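PDB 5G5G: putative xanthine dehydrogenase YAGS fad-binding subunit from Escherichia coli, which probably oxidises aldehydes as the molybdenum-bearing chain of a periplasmic oxidoreductase, holding a pterin cytosine dinucleotide and its dioxothiomolybdenum ion. Local coordinates for residues N456-V461 / L488-V493; E482-P487 / M524-M529; A284-L289 / E305-N310; T318-S323 / T334-A339; A86-K91 / T223-V228. All blocks are in the same frame, centred on the assembly; numbering follows the deposited sequence. Where two conformers were deposited one is given.

Contact 1 (N456-V461 / L488-V493); sequences NGTVTV and LEQVAV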
# COMPACT_ATOMS: atom_id res chain seq x y z
N ASN C 456 14.96 3.17 41.09
CA ASN C 456 13.59 2.74 41.41
C ASN C 456 13.20 1.31 40.99
O ASN C 456 12.03 0.95 41.07
CB ASN C 456 12.59 3.73 40.81
CG ASN C 456 12.59 3.74 39.28
OD1 ASN C 456 13.22 2.91 38.61
ND2 ASN C 456 11.89 4.71 38.71
N GLY C 457 14.16 0.52 40.52
CA GLY C 457 13.90 -0.87 40.13
C GLY C 457 13.49 -1.08 38.67
O GLY C 457 13.38 -2.23 38.23
N THR C 458 13.25 -0.00 37.92
CA THR C 458 12.88 -0.12 36.51
C THR C 458 14.14 -0.29 35.66
O THR C 458 15.27 -0.03 36.11
CB THR C 458 12.13 1.11 36.01
OG1 THR C 458 12.98 2.25 36.09
CG2 THR C 458 10.82 1.34 36.81
N VAL C 459 13.94 -0.75 34.41
CA VAL C 459 15.05 -1.08 33.53
C VAL C 459 14.89 -0.19 32.29
O VAL C 459 13.75 0.06 31.83
CB VAL C 459 15.03 -2.58 33.17
CG1 VAL C 459 16.00 -2.89 32.03
CG2 VAL C 459 15.34 -3.41 34.40
N THR C 460 16.00 0.35 31.78
CA THR C 460 15.97 1.17 30.57
C THR C 460 16.84 0.53 29.49
O THR C 460 18.00 0.26 29.74
CB THR C 460 16.48 2.60 30.86
OG1 THR C 460 15.71 3.16 31.95
CG2 THR C 460 16.35 3.47 29.64
N VAL C 461 16.29 0.28 28.32
CA VAL C 461 17.04 -0.27 27.20
C VAL C 461 17.20 0.84 26.15
O VAL C 461 16.22 1.47 25.82
CB VAL C 461 16.30 -1.43 26.55
CG1 VAL C 461 17.00 -1.90 25.28
CG2 VAL C 461 16.15 -2.59 27.54
N LEU C 488 7.35 -7.05 32.64
CA LEU C 488 7.43 -6.34 31.37
C LEU C 488 7.16 -4.82 31.51
O LEU C 488 7.87 -4.00 30.90
CB LEU C 488 6.47 -6.94 30.36
CG LEU C 488 6.46 -6.30 28.97
CD1 LEU C 488 7.83 -6.41 28.30
CD2 LEU C 488 5.38 -7.02 28.16
N GLU C 489 6.17 -4.46 32.32
CA GLU C 489 5.72 -3.06 32.41
C GLU C 489 6.76 -2.14 33.12
O GLU C 489 6.62 -0.92 33.12
CB GLU C 489 4.31 -2.94 33.01
CG GLU C 489 4.18 -3.48 34.41
CD GLU C 489 3.86 -5.00 34.49
OE1 GLU C 489 4.04 -5.80 33.49
OE2 GLU C 489 3.40 -5.39 35.61
N GLN C 490 7.82 -2.73 33.66
CA GLN C 490 8.88 -1.95 34.29
C GLN C 490 10.09 -1.70 33.39
O GLN C 490 11.14 -1.21 33.85
CB GLN C 490 9.29 -2.65 35.60
CG GLN C 490 8.33 -2.34 36.75
CD GLN C 490 8.89 -2.73 38.12
OE1 GLN C 490 10.09 -2.58 38.41
NE2 GLN C 490 8.00 -3.22 38.98
N VAL C 491 9.98 -2.03 32.11
CA VAL C 491 11.07 -1.85 31.19
C VAL C 491 10.71 -0.73 30.21
O VAL C 491 9.64 -0.76 29.59
CB VAL C 491 11.37 -3.14 30.40
CG1 VAL C 491 12.56 -2.95 29.49
CG2 VAL C 491 11.61 -4.32 31.37
N ALA C 492 11.59 0.24 30.09
CA ALA C 492 11.42 1.29 29.09
C ALA C 492 12.38 0.98 27.98
O ALA C 492 13.47 0.55 28.26
CB ALA C 492 11.75 2.67 29.68
N VAL C 493 11.99 1.21 26.75
CA VAL C 493 12.83 0.95 25.59
C VAL C 493 12.83 2.19 24.68
O VAL C 493 11.76 2.65 24.26
CB VAL C 493 12.31 -0.25 24.79
CG1 VAL C 493 13.17 -0.51 23.55
CG2 VAL C 493 12.19 -1.49 25.66
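Val459 and Ala492 are joined by a short main-chain bond: Ala492 N donates to Val459 O at 2.8 Å, almost straight at 172°. Val461 N in turn donates to Ala492 O, also at 2.8 Å. Ahead of strand 491-493, Gln490 O takes the N-H of Val459 at 2.9 Å. Donors thus come from one segment and then the other, the ladder of a parallel pair. Val459 O also meets a C-H, since Val491 CA lies 3.4 Å from it. The turn leading into strand 459-461 is an Asx turn. Asn456 OD1 accepts both Thr458 N and Thr458 OG1, the hydroxyl lying in the carbonyl plane at 2.6 Å from OD1. The first torsion of Thr458 (chi1 63°) brings OG1 back over the turn, while its CB rests 3.3 Å from Gln490 O. Farther along, the valines share one face. Val461 CG2 meets Val491 CG1 at 4.1 Å, and Val459 CB meets Val491 CG2 at 4.2 Å. Helix 472-484 covers this face, with Leu484 on Val459 and Ala480 on Val461. It links the two strands in a beta-alpha-beta crossover. Thr460 and Ala492 lie on the other face, where Thr460 OG1 bonds to Glu454. The chemistry is therefore divided: main-chain bonds set the register, and branched apolar side chains join the pair to its helix.

Contact 2 (E482-P487 / M524-M529); sequences EMLGVP and MKLREM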
# COMPACT_ATOMS: atom_id res chain seq x y z
N GLU C 482 12.96 -10.61 30.89
CA GLU C 482 13.30 -12.00 31.11
C GLU C 482 14.65 -12.12 31.80
O GLU C 482 14.80 -12.88 32.76
CB GLU C 482 13.36 -12.78 29.80
CG GLU C 482 13.47 -14.28 30.01
CD GLU C 482 12.12 -14.94 30.30
OE1 GLU C 482 11.21 -14.82 29.43
OE2 GLU C 482 12.00 -15.58 31.36
N MET C 483 15.63 -11.39 31.28
CA MET C 483 17.01 -11.49 31.80
C MET C 483 17.18 -10.97 33.22
O MET C 483 18.01 -11.47 33.97
CB MET C 483 17.94 -10.76 30.85
CG MET C 483 18.09 -11.42 29.49
SD MET C 483 18.84 -13.03 29.53
CE MET C 483 20.56 -12.70 29.93
N LEU C 484 16.41 -9.94 33.57
CA LEU C 484 16.57 -9.25 34.84
C LEU C 484 15.55 -9.66 35.88
O LEU C 484 15.69 -9.26 37.03
CB LEU C 484 16.58 -7.71 34.62
CG LEU C 484 17.86 -7.29 33.89
CD1 LEU C 484 17.68 -5.94 33.26
CD2 LEU C 484 19.03 -7.24 34.83
N GLY C 485 14.56 -10.47 35.50
CA GLY C 485 13.53 -10.96 36.43
C GLY C 485 12.54 -9.88 36.87
O GLY C 485 12.04 -9.90 38.00
N VAL C 486 12.28 -8.91 35.99
CA VAL C 486 11.34 -7.81 36.28
C VAL C 486 10.09 -7.93 35.39
O VAL C 486 10.12 -8.64 34.38
CB VAL C 486 11.95 -6.41 36.18
CG1 VAL C 486 13.07 -6.25 37.18
CG2 VAL C 486 12.40 -6.09 34.76
N PRO C 487 8.98 -7.27 35.82
CA PRO C 487 7.76 -7.37 35.00
C PRO C 487 7.99 -6.62 33.70
O PRO C 487 8.74 -5.64 33.71
CB PRO C 487 6.70 -6.63 35.86
CG PRO C 487 7.24 -6.64 37.26
CD PRO C 487 8.73 -6.52 37.07
N MET C 524 23.62 -9.76 30.32
CA MET C 524 24.50 -10.71 30.99
C MET C 524 25.58 -9.94 31.76
O MET C 524 25.88 -10.27 32.92
CB MET C 524 25.17 -11.68 30.03
CG MET C 524 24.23 -12.77 29.54
SD MET C 524 23.65 -13.84 30.91
CE MET C 524 25.12 -14.69 31.41
N LYS C 525 26.08 -8.85 31.15
CA LYS C 525 27.00 -7.98 31.88
C LYS C 525 26.32 -7.26 33.06
O LYS C 525 26.88 -7.17 34.18
CB LYS C 525 27.64 -6.97 30.92
CG LYS C 525 28.62 -5.99 31.53
CD LYS C 525 29.87 -6.66 32.05
CE LYS C 525 30.78 -5.59 32.60
NZ LYS C 525 32.14 -6.14 32.84
N LEU C 526 25.10 -6.80 32.85
CA LEU C 526 24.37 -6.11 33.91
C LEU C 526 24.08 -7.05 35.08
O LEU C 526 24.19 -6.65 36.24
CB LEU C 526 23.09 -5.47 33.38
CG LEU C 526 22.22 -4.65 34.33
CD1 LEU C 526 23.03 -3.55 34.99
CD2 LEU C 526 21.06 -4.09 33.55
N ARG C 527 23.78 -8.31 34.78
CA ARG C 527 23.61 -9.31 35.82
C ARG C 527 24.89 -9.48 36.63
O ARG C 527 24.82 -9.57 37.84
CB ARG C 527 23.14 -10.67 35.28
CG ARG C 527 21.67 -10.69 34.86
CD ARG C 527 21.42 -11.78 33.83
NE ARG C 527 21.66 -13.10 34.44
CZ ARG C 527 20.75 -14.02 34.74
NH1 ARG C 527 19.44 -13.84 34.51
NH2 ARG C 527 21.17 -15.17 35.29
N GLU C 528 26.04 -9.53 35.96
CA GLU C 528 27.34 -9.57 36.65
C GLU C 528 27.53 -8.37 37.57
O GLU C 528 27.97 -8.52 38.70
CB GLU C 528 28.50 -9.70 35.67
CG GLU C 528 28.53 -11.03 34.94
CD GLU C 528 29.80 -11.23 34.13
OE1 GLU C 528 30.87 -11.55 34.73
OE2 GLU C 528 29.70 -11.04 32.91
N MET C 529 27.20 -7.18 37.08
CA MET C 529 27.33 -5.95 37.86
C MET C 529 26.39 -5.93 39.08
O MET C 529 26.77 -5.50 40.20
CB MET C 529 27.10 -4.73 37.00
CG MET C 529 28.10 -4.56 35.87
SD MET C 529 27.59 -3.30 34.70
CE MET C 529 27.68 -1.83 35.73
O HOH W 1 16.18 -14.42 34.79
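Met483 lays its terminal methyl against the thioether of Met524, with CE 3.4 Å from SD. The two side chains cross at about a right angle. Met483 is bent at chi2 and chi3, which brings its CE to the SD and CG of Met524. Next to it in the chain, Leu484 CD1 touches Leu526 CD2 at 3.9 Å, again nearly at right angles. The polar link is made by Arg527. Its NH1 donates to Met483 O at 2.8 Å with an angle of 154°, and that oxygen lies near the guanidinium plane. The bond falls near the C-terminal end of helix 472-484, which Gly485 leaves with positive phi. The arginine chain bends at chi3 (65°) and passes alongside Met483, with CD 4.1 Å from Met483 CE. A water bonded to Glu482 O is held only weakly by the same NH1. A leucine in place of Arg527 would probably leave Met483 O without its side-chain donor and the water without one of its anchors. Pro11 and Ile12 also touch Met483, while strand 566-574 packs on Leu526. The arrangement is typical of an alpha-beta layer, two helices packed together on one face of a mixed sheet.

Contact 3 (A284-L289 / E305-N310); sequences ATLQHL and ESWSGN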
# COMPACT_ATOMS: atom_id res chain seq x y z
N ALA C 284 11.38 -6.17 -11.82
CA ALA C 284 10.74 -7.20 -12.58
C ALA C 284 11.75 -8.31 -12.83
O ALA C 284 12.99 -8.06 -12.84
CB ALA C 284 10.24 -6.69 -13.93
N THR C 285 11.24 -9.53 -12.99
CA THR C 285 12.07 -10.66 -13.37
C THR C 285 11.50 -11.41 -14.58
O THR C 285 10.32 -11.39 -14.86
CB THR C 285 12.33 -11.69 -12.22
OG1 THR C 285 11.11 -12.41 -11.93
CG2 THR C 285 12.83 -10.98 -10.94
N LEU C 286 12.38 -12.14 -15.25
CA LEU C 286 12.02 -13.06 -16.33
C LEU C 286 12.85 -14.32 -16.01
O LEU C 286 14.08 -14.27 -15.99
CB LEU C 286 12.35 -12.43 -17.68
CG LEU C 286 11.95 -13.16 -18.96
CD1 LEU C 286 12.02 -12.19 -20.13
CD2 LEU C 286 12.82 -14.38 -19.23
N GLN C 287 12.18 -15.41 -15.69
CA GLN C 287 12.86 -16.58 -15.12
C GLN C 287 12.61 -17.83 -15.96
O GLN C 287 11.48 -18.08 -16.39
CB GLN C 287 12.36 -16.84 -13.72
CG GLN C 287 12.54 -15.65 -12.77
CD GLN C 287 12.06 -15.96 -11.39
OE1 GLN C 287 12.48 -16.93 -10.75
NE2 GLN C 287 11.24 -15.10 -10.89
N HIS C 288 13.66 -18.62 -16.14
CA HIS C 288 13.57 -19.85 -16.94
C HIS C 288 13.94 -21.03 -16.03
O HIS C 288 15.06 -21.08 -15.52
CB HIS C 288 14.50 -19.72 -18.14
CG HIS C 288 14.37 -20.85 -19.11
ND1 HIS C 288 15.39 -21.19 -19.97
CD2 HIS C 288 13.37 -21.72 -19.34
CE1 HIS C 288 15.00 -22.22 -20.72
NE2 HIS C 288 13.77 -22.55 -20.35
N LEU C 289 13.00 -21.96 -15.86
CA LEU C 289 13.16 -23.11 -14.97
C LEU C 289 13.04 -24.40 -15.76
O LEU C 289 12.05 -24.59 -16.49
CB LEU C 289 12.08 -23.07 -13.89
CG LEU C 289 12.49 -22.21 -12.70
CD1 LEU C 289 11.27 -21.80 -11.89
CD2 LEU C 289 13.44 -22.96 -11.79
N GLU C 305 17.46 -19.92 -14.21
CA GLU C 305 18.13 -18.68 -14.64
C GLU C 305 17.12 -17.55 -14.49
O GLU C 305 15.94 -17.74 -14.71
CB GLU C 305 18.65 -18.78 -16.05
CG GLU C 305 19.74 -19.82 -16.19
CD GLU C 305 20.38 -19.86 -17.56
OE1 GLU C 305 19.75 -19.46 -18.55
OE2 GLU C 305 21.56 -20.29 -17.62
N SER C 306 17.60 -16.39 -14.06
CA SER C 306 16.75 -15.22 -13.92
C SER C 306 17.39 -13.98 -14.49
O SER C 306 18.60 -13.74 -14.30
CB SER C 306 16.44 -14.99 -12.44
OG SER C 306 15.46 -13.96 -12.31
N TRP C 307 16.59 -13.24 -15.23
CA TRP C 307 16.97 -11.93 -15.79
C TRP C 307 16.23 -10.84 -15.02
O TRP C 307 15.04 -10.95 -14.74
CB TRP C 307 16.55 -11.85 -17.25
CG TRP C 307 17.46 -12.51 -18.21
CD1 TRP C 307 18.35 -11.91 -19.02
CD2 TRP C 307 17.51 -13.92 -18.51
NE1 TRP C 307 19.02 -12.88 -19.78
CE2 TRP C 307 18.49 -14.11 -19.49
CE3 TRP C 307 16.83 -15.04 -18.01
CZ2 TRP C 307 18.83 -15.41 -20.00
CZ3 TRP C 307 17.17 -16.32 -18.49
CH2 TRP C 307 18.15 -16.48 -19.45
N SER C 308 16.93 -9.77 -14.69
CA SER C 308 16.34 -8.55 -14.14
C SER C 308 17.21 -7.41 -14.67
O SER C 308 18.31 -7.67 -15.22
CB SER C 308 16.32 -8.54 -12.59
OG SER C 308 17.65 -8.40 -12.05
N GLY C 309 16.75 -6.20 -14.51
CA GLY C 309 17.49 -5.05 -14.98
C GLY C 309 17.63 -3.96 -13.94
O GLY C 309 16.89 -3.91 -12.95
N ASN C 310 18.61 -3.10 -14.16
CA ASN C 310 18.80 -1.97 -13.27
C ASN C 310 19.65 -0.90 -13.93
O ASN C 310 20.24 -1.12 -15.02
CB ASN C 310 19.46 -2.43 -11.93
CG ASN C 310 18.91 -1.72 -10.73
OD1 ASN C 310 18.51 -0.54 -10.83
ND2 ASN C 310 18.88 -2.39 -9.60
O HOH W 2 14.08 -5.93 -13.99
O HOH W 3 17.79 -21.44 -18.97
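Trp307, Glu305 and His288 bury the most surface here. Trp307 pairs with Leu286 by two main-chain bonds: Trp307 N to Leu286 O at 2.8 Å, and Leu286 N to Trp307 O at 3.0 Å. Trp307 CG stands anti to the carbonyl carbon (chi1 -81°), and the indole edge faces the Leu286 carbonyl, with CE3 3.5 Å from Leu286 O. Leu286 CD2 and His288 CB come to the same benzene part of the ring. Outside, Trp307 NE1 bonds to Val150 O and Lys147 makes a cation-pi contact with the ring. His288 and Glu305 form the next hydrogen-bonded pair, with His288 N 2.8 Å from Glu305 O. Their side chains share a water through weak bonds. The far ends go elsewhere, His288 NE2 to Asp177 and Glu305 OE2 to His333. On the other face Gln287 CG sits 3.4 Å from Ser306 OG. Gln287 NE2 donates to Thr285 OG1 at 2.9 Å and also reaches Pro356 O, while OE1 bonds to His304. A leucine in place of Gln287 would probably leave Pro356 O and His304 NE2 without these mates. In this antiparallel hairpin the polar ends of Gln287, His288 and Glu305 each find partners beyond the two segments.

Contact 4 (T318-S323 / T334-A339); sequences TAVQQS and TGLRLA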
# COMPACT_ATOMS: atom_id res chain seq x y z
N THR C 318 17.85 -11.25 -6.82
CA THR C 318 18.57 -12.54 -6.60
C THR C 318 17.59 -13.72 -6.57
O THR C 318 17.51 -14.47 -5.59
CB THR C 318 19.45 -12.46 -5.33
OG1 THR C 318 18.70 -11.90 -4.25
CG2 THR C 318 20.63 -11.55 -5.61
N ALA C 319 16.93 -13.92 -7.69
CA ALA C 319 15.81 -14.86 -7.75
C ALA C 319 16.14 -16.36 -7.90
O ALA C 319 15.23 -17.15 -7.91
CB ALA C 319 14.86 -14.42 -8.86
N VAL C 320 17.41 -16.74 -7.95
CA VAL C 320 17.76 -18.16 -8.15
C VAL C 320 18.34 -18.76 -6.89
O VAL C 320 18.52 -19.96 -6.83
CB VAL C 320 18.71 -18.36 -9.33
CG1 VAL C 320 18.10 -17.75 -10.58
CG2 VAL C 320 20.07 -17.75 -9.07
N GLN C 321 18.63 -17.94 -5.88
CA GLN C 321 19.32 -18.47 -4.70
C GLN C 321 18.57 -19.58 -4.01
O GLN C 321 19.19 -20.58 -3.64
CB GLN C 321 19.69 -17.40 -3.65
CG GLN C 321 20.11 -18.04 -2.29
CD GLN C 321 20.48 -17.02 -1.21
OE1 GLN C 321 21.67 -16.83 -0.89
NE2 GLN C 321 19.47 -16.36 -0.65
N GLN C 322 17.25 -19.45 -3.82
CA GLN C 322 16.52 -20.48 -3.10
C GLN C 322 16.58 -21.81 -3.81
O GLN C 322 16.52 -22.86 -3.16
CB GLN C 322 15.04 -20.17 -2.88
CG GLN C 322 14.12 -20.32 -4.07
CD GLN C 322 14.27 -19.17 -5.04
OE1 GLN C 322 14.03 -18.02 -4.66
NE2 GLN C 322 14.61 -19.46 -6.29
N SER C 323 16.74 -21.76 -5.12
CA SER C 323 16.78 -22.99 -5.89
C SER C 323 18.06 -23.79 -5.65
O SER C 323 18.16 -24.96 -6.09
CB SER C 323 16.59 -22.69 -7.38
OG SER C 323 15.34 -22.08 -7.57
N THR C 334 22.47 -22.73 -11.62
CA THR C 334 21.76 -21.49 -11.34
C THR C 334 22.57 -20.35 -11.86
O THR C 334 23.79 -20.40 -11.91
CB THR C 334 21.48 -21.27 -9.82
OG1 THR C 334 22.63 -21.60 -9.06
CG2 THR C 334 20.41 -22.14 -9.32
N GLY C 335 21.88 -19.30 -12.31
CA GLY C 335 22.55 -18.16 -12.85
C GLY C 335 21.71 -16.93 -12.91
O GLY C 335 20.50 -17.00 -13.17
N LEU C 336 22.34 -15.78 -12.66
CA LEU C 336 21.70 -14.48 -12.82
C LEU C 336 22.18 -13.79 -14.08
O LEU C 336 23.35 -13.93 -14.49
CB LEU C 336 21.96 -13.55 -11.61
CG LEU C 336 21.42 -14.01 -10.27
CD1 LEU C 336 21.86 -13.03 -9.17
CD2 LEU C 336 19.90 -14.17 -10.33
N ARG C 337 21.28 -13.01 -14.68
CA ARG C 337 21.59 -12.21 -15.85
C ARG C 337 21.06 -10.80 -15.58
O ARG C 337 19.88 -10.63 -15.27
CB ARG C 337 20.95 -12.82 -17.07
CG ARG C 337 21.32 -14.32 -17.32
CD ARG C 337 22.68 -14.42 -17.84
NE ARG C 337 23.02 -15.85 -18.09
CZ ARG C 337 23.55 -16.69 -17.20
NH1 ARG C 337 23.90 -16.27 -15.99
NH2 ARG C 337 23.87 -17.94 -17.59
N LEU C 338 21.95 -9.81 -15.71
CA LEU C 338 21.61 -8.44 -15.33
C LEU C 338 21.64 -7.52 -16.55
O LEU C 338 22.72 -7.26 -17.10
CB LEU C 338 22.60 -7.97 -14.24
CG LEU C 338 22.32 -6.56 -13.71
CD1 LEU C 338 20.94 -6.37 -13.14
CD2 LEU C 338 23.41 -6.25 -12.71
N ALA C 339 20.48 -7.05 -16.97
CA ALA C 339 20.39 -6.06 -18.05
C ALA C 339 20.57 -4.67 -17.48
O ALA C 339 20.35 -4.44 -16.28
CB ALA C 339 19.04 -6.14 -18.75
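Ser323 OG and Ala319 O, both on the loop that packs against strand 334-339, are gripped by one nitrogen, Gln322 NE2. The bond from NE2 to Ala319 O is 2.9 Å long, and that from NE2 to Ser323 OG is 3.0 Å. Both acceptors lie in the amide plane of Gln322, so the pair fixes how the amide is turned. Ser323 OG has a further bond to His304 ND1. The amide thus ties the type I turn of Thr318 to Gln321 to Ser323 just beyond it. Across the contact itself the meeting is apolar. Val320 points at the strand and fits between Thr334 and Leu336. Its CG2 lies 3.8 Å from Leu336 CD2 and 3.9 Å from Thr334 CB. Its CG1 lies 3.6 Å from Gly335 O. With chi1 at -55°, both methyls of Val320 are brought against the strand. Leu336 spreads over the turn: CD2 meets Val320, while CD1 reaches Thr318 CG2 at 4.0 Å. Thr334 CG2 rests near Val320 O, and Thr334 OG1 is hydrogen-bonded to Glu324. A side chain at Gly335 would probably run into Arg337 NH1 where it now lies. That nitrogen donates to Leu336 O at 2.8 Å and forms a salt bridge with Asp159. Strand 299-310 lies beside strand 331-340 in the sheet, and Ala319 packs on its Ser306. Helix 354-372 meets the loop through Leu358 and Leu361, which touch Gln322.

Contact 5 (A86-K91 / T223-V228); sequences AGVLGK and TLKVPV. Unlike the reference sequence in segment 86-91: Val88 (reference Ala).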
# COMPACT_ATOMS: atom_id res chain seq x y z
N ALA C 86 23.94 23.58 -4.64
CA ALA C 86 24.16 22.79 -3.43
C ALA C 86 25.66 22.52 -3.12
O ALA C 86 25.98 22.16 -1.99
CB ALA C 86 23.40 21.47 -3.50
N GLY C 87 26.54 22.69 -4.10
CA GLY C 87 27.98 22.40 -3.94
C GLY C 87 28.27 20.94 -4.26
O GLY C 87 27.37 20.15 -4.43
N VAL C 88 29.55 20.59 -4.33
CA VAL C 88 29.91 19.20 -4.67
C VAL C 88 29.38 18.27 -3.57
O VAL C 88 29.48 18.58 -2.39
CB VAL C 88 31.43 19.03 -4.90
CG1 VAL C 88 31.93 20.08 -5.88
CG2 VAL C 88 32.18 19.11 -3.58
N LEU C 89 28.80 17.17 -3.98
CA LEU C 89 28.28 16.20 -3.05
C LEU C 89 29.01 14.89 -3.20
O LEU C 89 29.54 14.60 -4.26
CB LEU C 89 26.79 15.96 -3.28
CG LEU C 89 25.93 17.19 -3.12
CD1 LEU C 89 24.48 16.85 -3.47
CD2 LEU C 89 26.02 17.73 -1.71
N GLY C 90 29.05 14.10 -2.14
CA GLY C 90 29.45 12.71 -2.25
C GLY C 90 28.27 11.85 -2.67
O GLY C 90 27.20 12.34 -2.97
N LYS C 91 28.49 10.53 -2.66
CA LYS C 91 27.42 9.59 -2.91
C LYS C 91 27.54 8.45 -1.91
O LYS C 91 28.63 7.91 -1.68
CB LYS C 91 27.44 9.07 -4.32
CG LYS C 91 26.25 8.18 -4.64
CD LYS C 91 25.59 8.61 -5.94
CE LYS C 91 25.04 7.49 -6.77
NZ LYS C 91 26.09 6.44 -7.07
N THR C 223 27.46 11.87 1.79
CA THR C 223 26.84 12.63 0.72
C THR C 223 27.05 14.14 0.92
O THR C 223 27.41 14.89 -0.02
CB THR C 223 25.32 12.31 0.63
OG1 THR C 223 25.11 10.90 0.50
CG2 THR C 223 24.73 12.99 -0.57
N LEU C 224 26.82 14.60 2.13
CA LEU C 224 27.07 16.00 2.49
C LEU C 224 28.53 16.40 2.59
O LEU C 224 28.83 17.61 2.59
CB LEU C 224 26.45 16.32 3.84
CG LEU C 224 24.90 16.25 3.87
CD1 LEU C 224 24.41 16.44 5.30
CD2 LEU C 224 24.34 17.31 2.95
N LYS C 225 29.41 15.40 2.73
CA LYS C 225 30.87 15.64 2.96
C LYS C 225 31.12 16.35 4.27
O LYS C 225 31.82 17.36 4.36
CB LYS C 225 31.50 16.39 1.79
CG LYS C 225 31.34 15.72 0.44
CD LYS C 225 31.87 16.62 -0.69
CE LYS C 225 32.42 15.81 -1.85
NZ LYS C 225 33.93 15.81 -1.88
N VAL C 226 30.55 15.80 5.31
CA VAL C 226 30.71 16.32 6.66
C VAL C 226 31.14 15.15 7.56
O VAL C 226 30.93 13.99 7.20
CB VAL C 226 29.44 17.00 7.24
CG1 VAL C 226 28.97 18.14 6.36
CG2 VAL C 226 28.30 16.00 7.49
N PRO C 227 31.76 15.46 8.70
CA PRO C 227 32.15 14.38 9.62
C PRO C 227 30.93 13.65 10.13
O PRO C 227 29.96 14.27 10.56
CB PRO C 227 32.83 15.14 10.77
CG PRO C 227 33.42 16.32 10.11
CD PRO C 227 32.33 16.76 9.14
N VAL C 228 31.00 12.34 10.12
CA VAL C 228 29.90 11.54 10.63
C VAL C 228 29.54 11.85 12.08
O VAL C 228 28.40 11.71 12.51
CB VAL C 228 30.22 10.03 10.43
CG1 VAL C 228 31.25 9.56 11.41
CG2 VAL C 228 28.96 9.22 10.56
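Lys225 is the C-prime residue of a Schellman motif that ends helix 213-224, and a loop of the a/b hammerhead region, 86-91, lies along this helix end. The bonds of the motif use earlier carbonyls of the helix. Thr223 O turns to the loop instead and accepts Gly90 N at 2.8 Å. That bond is bent, with 147° at the hydrogen and the donor tilted from the carbonyl plane. The same oxygen is packed by Leu89, whose CA lies 3.4 Å and whose CD2 lies 3.6 Å from Thr223 O. Gly90 comes close to the helix backbone, its CA 4.0 Å from Thr223 CA. Even a CB at Gly90 would lie close against Thr223 CA and Lys225 CG. Lys225 has positive phi (63°), and its side chain sets out toward the loop. The aliphatic part does the touching: CD sits 3.5 Å from Val88 O. Lys225 CE lies 3.7 Å from Val88 CG2, and these two side chains cross at a slant. Thr223 uses its other branch for the loop, while its OG1 bonds back to Asp219 O within the helix. Behind it, helix 250-262 covers Thr223 and Leu224 through Leu253. The contact is a surface one that joins two regions far apart in sequence. With CG2 anti to the backbone N, Thr223 sets this methyl 3.5 Å from Gly90 O.

Contact 1 pairs the two strands that helix 472-484 connects, and contact 2 packs that helix on helix 511-534. They touch where Val459 CG2 lies 3.6 Å from Leu484 CD1. Contact 1 is partly buried and contact 2 buried. Contacts 3 and 4 form a second cluster on neighbouring strands 299-310 and 331-340 of one sheet, their centres about 7 Å apart. Contact 3 is partly buried and held by main-chain bonds, whereas contact 4 is buried and crosses by apolar packing alone. The two clusters lie on opposite sides of the chain's centre. Contact 5 stands apart at the surface, with a single main-chain bond and the methylenes of a lysine lying on the loop.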